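Local coordinates for DNA-damage inducible protein DDI1-like protein (Leishmania major, PDB 5YQ8) that probably acts as an aspartic endopeptidase through this retropepsin-like domain, one part of a longer Ddi1 protein, at residues A[6-11]-A[69-74]; A[75-80]-A[98-103]. All blocks are in the same frame, centred on the assembly; numbering follows the deposited sequence.

Contact 1: A[6-11]-A[69-74]; sequences LYVPCT and VNLAGM
Thr11 and Asn70 meet where strand 7-12 of the retropepsin-like fold is joined to strand 62-71 by a single antiparallel bridge of the hydrogen-bonded kind. The firmer of the two backbone bonds runs from Asn70 N to Thr11 O at 2.9 Å. Its counterpart, Thr11 N to Asn70 O, is weak at 3.4 Å. The strand directions differ by 138°, and only this one bridge forms between the two segments.

The side chains of Thr11 and Asn70 lie alongside each other, pointing the same way. Thr11 places OG1 between its own N and carbonyl carbon (chi1 62°), and this hydroxyl rests against Asn70 CB at 3.2 Å, a contact with the aliphatic root of the asparagine rather than with its amide. Leu16 of the next strand also packs against Thr11.

Leu71 reaches the first strand with one branch. CG lies opposite the backbone N across the CA–CB bond (chi1 -178°), and CD1 comes to 3.5 Å from Pro9 O and 4.0 Å from Cys10 CB, while Val8 CG2 meets the same methyl with the two side chains at about a right angle. Around this cluster, Leu111 of strand 110-113 touches both Val8 and Leu71, and Val118 of strand 116-119 touches Val8, so the contact packs against two strands of the small antiparallel sheet. Past Leu71 the chain reverses in a type I' turn to Met74, with Ala72 and Gly73 at positive phi. Cys10 turns CB toward Asn70 O, and its SG lies 3.8 Å from Val69 CG1.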
loop_
_atom_site.group_PDB
_atom_site.type_symbol
_atom_site.label_atom_id
_atom_site.label_comp_id
_atom_site.label_asym_id
_atom_site.label_seq_id
_atom_site.Cartn_x
_atom_site.Cartn_y
_atom_site.Cartn_z
ATOM N N LEU A 6 4.869 3.308 6.137
ATOM C CA LEU A 6 4.527 2.361 7.234
ATOM C C LEU A 6 5.528 1.213 7.280
ATOM O O LEU A 6 5.615 0.442 6.339
ATOM C CB LEU A 6 3.121 1.748 7.068
ATOM C CG LEU A 6 1.982 2.740 6.938
ATOM C CD1 LEU A 6 0.608 2.027 6.930
ATOM C CD2 LEU A 6 2.062 3.785 8.090
ATOM N N TYR A 7 6.279 1.135 8.377
ATOM C CA TYR A 7 7.127 -0.019 8.692
ATOM C C TYR A 7 6.810 -0.570 10.075
ATOM O O TYR A 7 6.494 0.159 10.960
ATOM C CB TYR A 7 8.593 0.353 8.628
ATOM C CG TYR A 7 9.089 0.652 7.243
ATOM C CD1 TYR A 7 8.856 1.905 6.617
ATOM C CD2 TYR A 7 9.885 -0.268 6.579
ATOM C CE1 TYR A 7 9.316 2.141 5.347
ATOM C CE2 TYR A 7 10.381 -0.002 5.311
ATOM C CZ TYR A 7 10.078 1.163 4.700
ATOM O OH TYR A 7 10.616 1.329 3.498
ATOM N N VAL A 8 6.845 -1.873 10.212
ATOM C CA VAL A 8 6.839 -2.533 11.482
ATOM C C VAL A 8 8.102 -3.343 11.702
ATOM O O VAL A 8 8.667 -3.909 10.751
ATOM C CB VAL A 8 5.616 -3.398 11.626
ATOM C CG1 VAL A 8 4.370 -2.529 11.735
ATOM C CG2 VAL A 8 5.513 -4.441 10.498
ATOM N N PRO A 9 8.553 -3.411 12.972
ATOM C CA PRO A 9 9.642 -4.350 13.261
ATOM C C PRO A 9 9.132 -5.786 13.480
ATOM O O PRO A 9 7.972 -6.010 13.747
ATOM C CB PRO A 9 10.251 -3.787 14.515
ATOM C CG PRO A 9 9.007 -3.159 15.231
ATOM C CD PRO A 9 8.118 -2.655 14.167
ATOM N N CYS A 10 10.014 -6.751 13.318
ATOM C CA CYS A 10 9.757 -8.153 13.575
ATOM C C CYS A 10 11.078 -8.916 13.580
ATOM O O CYS A 10 12.116 -8.368 13.261
ATOM C CB CYS A 10 8.862 -8.745 12.462
ATOM S SG CYS A 10 9.491 -8.697 10.748
ATOM N N THR A 11 11.027 -10.214 13.866
ATOM C CA THR A 11 12.235 -11.061 13.876
ATOM C C THR A 11 11.988 -12.361 13.093
ATOM O O THR A 11 10.958 -12.977 13.236
ATOM C CB THR A 11 12.673 -11.434 15.331
ATOM O OG1 THR A 11 11.646 -12.192 15.996
ATOM C CG2 THR A 11 12.949 -10.226 16.136
ATOM N N VAL A 69 7.855 -15.915 11.195
ATOM C CA VAL A 69 8.145 -14.514 11.466
ATOM C C VAL A 69 7.406 -14.068 12.715
ATOM O O VAL A 69 6.183 -14.199 12.817
ATOM C CB VAL A 69 7.672 -13.695 10.282
ATOM C CG1 VAL A 69 8.072 -12.260 10.437
ATOM C CG2 VAL A 69 8.269 -14.202 8.994
ATOM N N ASN A 70 8.155 -13.519 13.668
ATOM C CA ASN A 70 7.625 -13.146 14.957
ATOM C C ASN A 70 7.130 -11.727 14.873
ATOM O O ASN A 70 7.874 -10.734 15.062
ATOM C CB ASN A 70 8.664 -13.326 16.068
ATOM C CG ASN A 70 8.162 -12.841 17.411
ATOM O OD1 ASN A 70 8.097 -11.613 17.645
ATOM N ND2 ASN A 70 7.680 -13.775 18.260
ATOM N N LEU A 71 5.843 -11.603 14.583
ATOM C CA LEU A 71 5.220 -10.294 14.361
ATOM C C LEU A 71 4.140 -10.158 15.407
ATOM O O LEU A 71 3.317 -11.091 15.623
ATOM C CB LEU A 71 4.700 -10.204 12.924
ATOM C CG LEU A 71 4.072 -8.859 12.566
ATOM C CD1 LEU A 71 4.981 -7.679 12.873
ATOM C CD2 LEU A 71 3.688 -8.792 11.113
ATOM N N ALA A 72 4.161 -9.017 16.091
ATOM C CA ALA A 72 3.226 -8.711 17.193
ATOM C C ALA A 72 3.381 -9.652 18.318
ATOM O O ALA A 72 2.365 -9.983 18.951
ATOM C CB ALA A 72 1.749 -8.660 16.706
ATOM N N GLY A 73 4.626 -10.074 18.578
ATOM C CA GLY A 73 4.880 -11.149 19.545
ATOM C C GLY A 73 4.262 -12.536 19.263
ATOM O O GLY A 73 4.223 -13.414 20.131
ATOM N N MET A 74 3.769 -12.754 18.049
ATOM C CA MET A 74 3.215 -14.038 17.680
ATOM C C MET A 74 4.044 -14.584 16.577
ATOM O O MET A 74 4.544 -13.844 15.748
ATOM C CB MET A 74 1.783 -13.900 17.188
ATOM C CG MET A 74 0.770 -13.428 18.195
ATOM S SD MET A 74 -0.847 -13.318 17.380
ATOM C CE MET A 74 -0.554 -12.049 16.206
#

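Contact 2: A[75-80]-A[98-103]; sequences YIPFAF and KRHQMM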
loop_
_atom_site.group_PDB
_atom_site.type_symbol
_atom_site.label_atom_id
_atom_site.label_comp_id
_atom_site.label_asym_id
_atom_site.label_seq_id
_atom_site.Cartn_x
_atom_site.Cartn_y
_atom_site.Cartn_z
ATOM N N TYR A 75 4.244 -15.898 16.588
ATOM C CA TYR A 75 4.827 -16.595 15.384
ATOM C C TYR A 75 3.842 -16.706 14.260
ATOM O O TYR A 75 2.848 -17.352 14.435
ATOM C CB TYR A 75 5.392 -17.977 15.779
ATOM C CG TYR A 75 6.718 -17.807 16.456
ATOM C CD1 TYR A 75 6.785 -17.477 17.812
ATOM C CD2 TYR A 75 7.907 -17.878 15.744
ATOM C CE1 TYR A 75 7.991 -17.281 18.462
ATOM C CE2 TYR A 75 9.140 -17.652 16.381
ATOM C CZ TYR A 75 9.163 -17.368 17.748
ATOM O OH TYR A 75 10.362 -17.129 18.389
ATOM N N ILE A 76 4.105 -16.057 13.129
ATOM C CA ILE A 76 3.201 -15.985 11.995
ATOM C C ILE A 76 3.861 -16.561 10.726
ATOM O O ILE A 76 4.933 -16.130 10.333
ATOM C CB ILE A 76 2.803 -14.526 11.739
ATOM C CG1 ILE A 76 1.888 -14.124 12.837
ATOM C CG2 ILE A 76 2.060 -14.366 10.406
ATOM C CD1 ILE A 76 2.165 -12.735 13.284
ATOM N N PRO A 77 3.222 -17.528 10.058
ATOM C CA PRO A 77 3.843 -18.132 8.912
ATOM C C PRO A 77 3.713 -17.216 7.712
ATOM O O PRO A 77 2.569 -16.914 7.309
ATOM C CB PRO A 77 3.041 -19.430 8.717
ATOM C CG PRO A 77 1.730 -19.154 9.316
ATOM C CD PRO A 77 1.950 -18.174 10.395
ATOM N N PHE A 78 4.869 -16.786 7.150
ATOM C CA PHE A 78 4.954 -16.022 5.930
ATOM C C PHE A 78 5.410 -16.837 4.747
ATOM O O PHE A 78 6.151 -17.775 4.863
ATOM C CB PHE A 78 5.915 -14.854 6.110
ATOM C CG PHE A 78 5.224 -13.607 6.642
ATOM C CD1 PHE A 78 4.688 -13.590 7.945
ATOM C CD2 PHE A 78 5.060 -12.479 5.832
ATOM C CE1 PHE A 78 4.023 -12.501 8.423
ATOM C CE2 PHE A 78 4.395 -11.368 6.329
ATOM C CZ PHE A 78 3.886 -11.382 7.619
ATOM N N ALA A 79 4.974 -16.416 3.566
ATOM C CA ALA A 79 5.494 -16.890 2.265
ATOM C C ALA A 79 5.775 -15.647 1.450
ATOM O O ALA A 79 4.949 -14.684 1.438
ATOM C CB ALA A 79 4.501 -17.724 1.522
ATOM N N PHE A 80 6.960 -15.641 0.839
ATOM C CA PHE A 80 7.356 -14.537 0.010
ATOM C C PHE A 80 8.400 -14.880 -1.020
ATOM O O PHE A 80 9.029 -15.918 -0.927
ATOM C CB PHE A 80 7.883 -13.426 0.868
ATOM C CG PHE A 80 8.789 -13.875 1.924
ATOM C CD1 PHE A 80 10.026 -14.336 1.617
ATOM C CD2 PHE A 80 8.363 -13.849 3.222
ATOM C CE1 PHE A 80 10.831 -14.769 2.622
ATOM C CE2 PHE A 80 9.112 -14.300 4.212
ATOM C CZ PHE A 80 10.360 -14.753 3.917
ATOM N N LYS A 98 -3.965 -9.967 4.015
ATOM C CA LYS A 98 -5.167 -10.773 3.902
ATOM C C LYS A 98 -5.081 -12.168 4.483
ATOM O O LYS A 98 -5.955 -12.597 5.182
ATOM C CB LYS A 98 -5.619 -10.857 2.436
ATOM C CG LYS A 98 -6.067 -9.538 1.849
ATOM C CD LYS A 98 -7.060 -9.855 0.745
ATOM C CE LYS A 98 -8.080 -8.786 0.561
ATOM N NZ LYS A 98 -8.673 -9.040 -0.742
ATOM N N ARG A 99 -3.994 -12.862 4.302
ATOM C CA ARG A 99 -3.879 -14.211 4.857
ATOM C C ARG A 99 -4.019 -14.270 6.390
ATOM O O ARG A 99 -4.558 -15.207 6.959
ATOM C CB ARG A 99 -2.519 -14.784 4.408
ATOM C CG ARG A 99 -2.015 -15.949 5.213
ATOM C CD ARG A 99 -2.951 -17.138 5.031
ATOM N NE ARG A 99 -2.447 -18.152 5.914
ATOM C CZ ARG A 99 -2.787 -18.296 7.180
ATOM N NH1 ARG A 99 -3.702 -17.524 7.743
ATOM N NH2 ARG A 99 -2.167 -19.198 7.907
ATOM N N HIS A 100 -3.500 -13.264 7.051
ATOM C CA HIS A 100 -3.565 -13.183 8.503
ATOM C C HIS A 100 -4.567 -12.141 9.021
ATOM O O HIS A 100 -4.579 -11.823 10.219
ATOM C CB HIS A 100 -2.156 -12.915 9.070
ATOM C CG HIS A 100 -1.146 -13.893 8.601
ATOM N ND1 HIS A 100 -1.105 -15.191 9.053
ATOM C CD2 HIS A 100 -0.173 -13.783 7.675
ATOM C CE1 HIS A 100 -0.126 -15.829 8.445
ATOM N NE2 HIS A 100 0.444 -15.003 7.582
ATOM N N GLN A 101 -5.437 -11.660 8.130
ATOM C CA GLN A 101 -6.585 -10.839 8.478
ATOM C C GLN A 101 -6.153 -9.643 9.306
ATOM O O GLN A 101 -6.774 -9.308 10.303
ATOM C CB GLN A 101 -7.583 -11.697 9.237
ATOM C CG GLN A 101 -8.081 -12.908 8.458
ATOM C CD GLN A 101 -9.065 -13.695 9.253
ATOM O OE1 GLN A 101 -9.306 -13.389 10.434
ATOM N NE2 GLN A 101 -9.611 -14.761 8.659
ATOM N N MET A 102 -5.069 -9.004 8.875
ATOM C CA MET A 102 -4.487 -7.878 9.568
ATOM C C MET A 102 -5.347 -6.636 9.414
ATOM O O MET A 102 -6.241 -6.564 8.589
ATOM C CB MET A 102 -3.020 -7.623 9.093
ATOM C CG MET A 102 -2.095 -8.769 9.415
ATOM S SD MET A 102 -0.425 -8.422 8.827
ATOM C CE MET A 102 0.344 -10.050 8.785
ATOM N N MET A 103 -5.028 -5.646 10.241
ATOM C CA MET A 103 -5.704 -4.392 10.268
ATOM C C MET A 103 -4.628 -3.321 10.284
ATOM O O MET A 103 -3.738 -3.307 11.152
ATOM C CB MET A 103 -6.639 -4.306 11.476
ATOM C CG MET A 103 -7.794 -5.357 11.531
ATOM S SD MET A 103 -8.584 -5.682 13.152
ATOM C CE MET A 103 -9.485 -7.202 12.880
#
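The imidazole of His100 is wedged against the 75-80 strand of the retropepsin-like fold, where the short helix 94-99 ends and the chain turns toward strand 103-105. Ile76 CG2 sits over the centre of one ring face, 3.3 Å from the centroid and only 12° off the normal, a close CH-pi contact. At the ring edge, near its plane, NE2 approaches Pro77 O at 2.9 Å, but the angle at the hydrogen is 123° and the bond is weak. Pro77 also lays CD 3.7 Å from His100 CE1. The Phe78 ring is nearly parallel to the imidazole, with planes at 25°, yet is slid so far aside that the two barely overlap.

Arg99 covers the opposite face of the imidazole with CG, so the ring is held between an isoleucine methyl and an arginine methylene. The arginine chain then bends at chi2, and His100 CE1 comes to lie over the centre of one guanidinium face, 3.8 Å from its plane, with NH2 near Pro77 CG.

Further out, both residues sit at the end of the helix. His100 is the first to leave helical geometry, and Gln101, at positive phi, is the C-prime residue of a Schellman motif, in which Gln101 N bonds to Lys98 O and Met102 N to Leu97 O. His100 NE2 also has a weak hydrogen bond to Gln96 OE1, so both of its bonds are weak. Lys98 NZ is hydrogen-bonded to Thr4 O of the second subunit. The turn also directs Met102 inward, where its extended side chain brings CE to 4.0 Å from Phe78 CZ.

Contacts 1 and 2 each use one of two consecutive antiparallel strands, 62-71 and 74-83, and their centres are about 11 Å apart. The type I' turn of contact 1 leads directly into the strand of contact 2, and Val69 O probably accepts a hydrogen bond from Ile76 N at 2.8 Å. Side chains meet as well, with Val69 CG2 3.8 Å from Phe78 CB. Ile113 links the two from the small sheet, touching Leu71 of contact 1 and Met102 of contact 2. Neither contact includes the probable active-site Asp22, whose side chain lies about 11 Å both from that of Val8 and from that of Phe78.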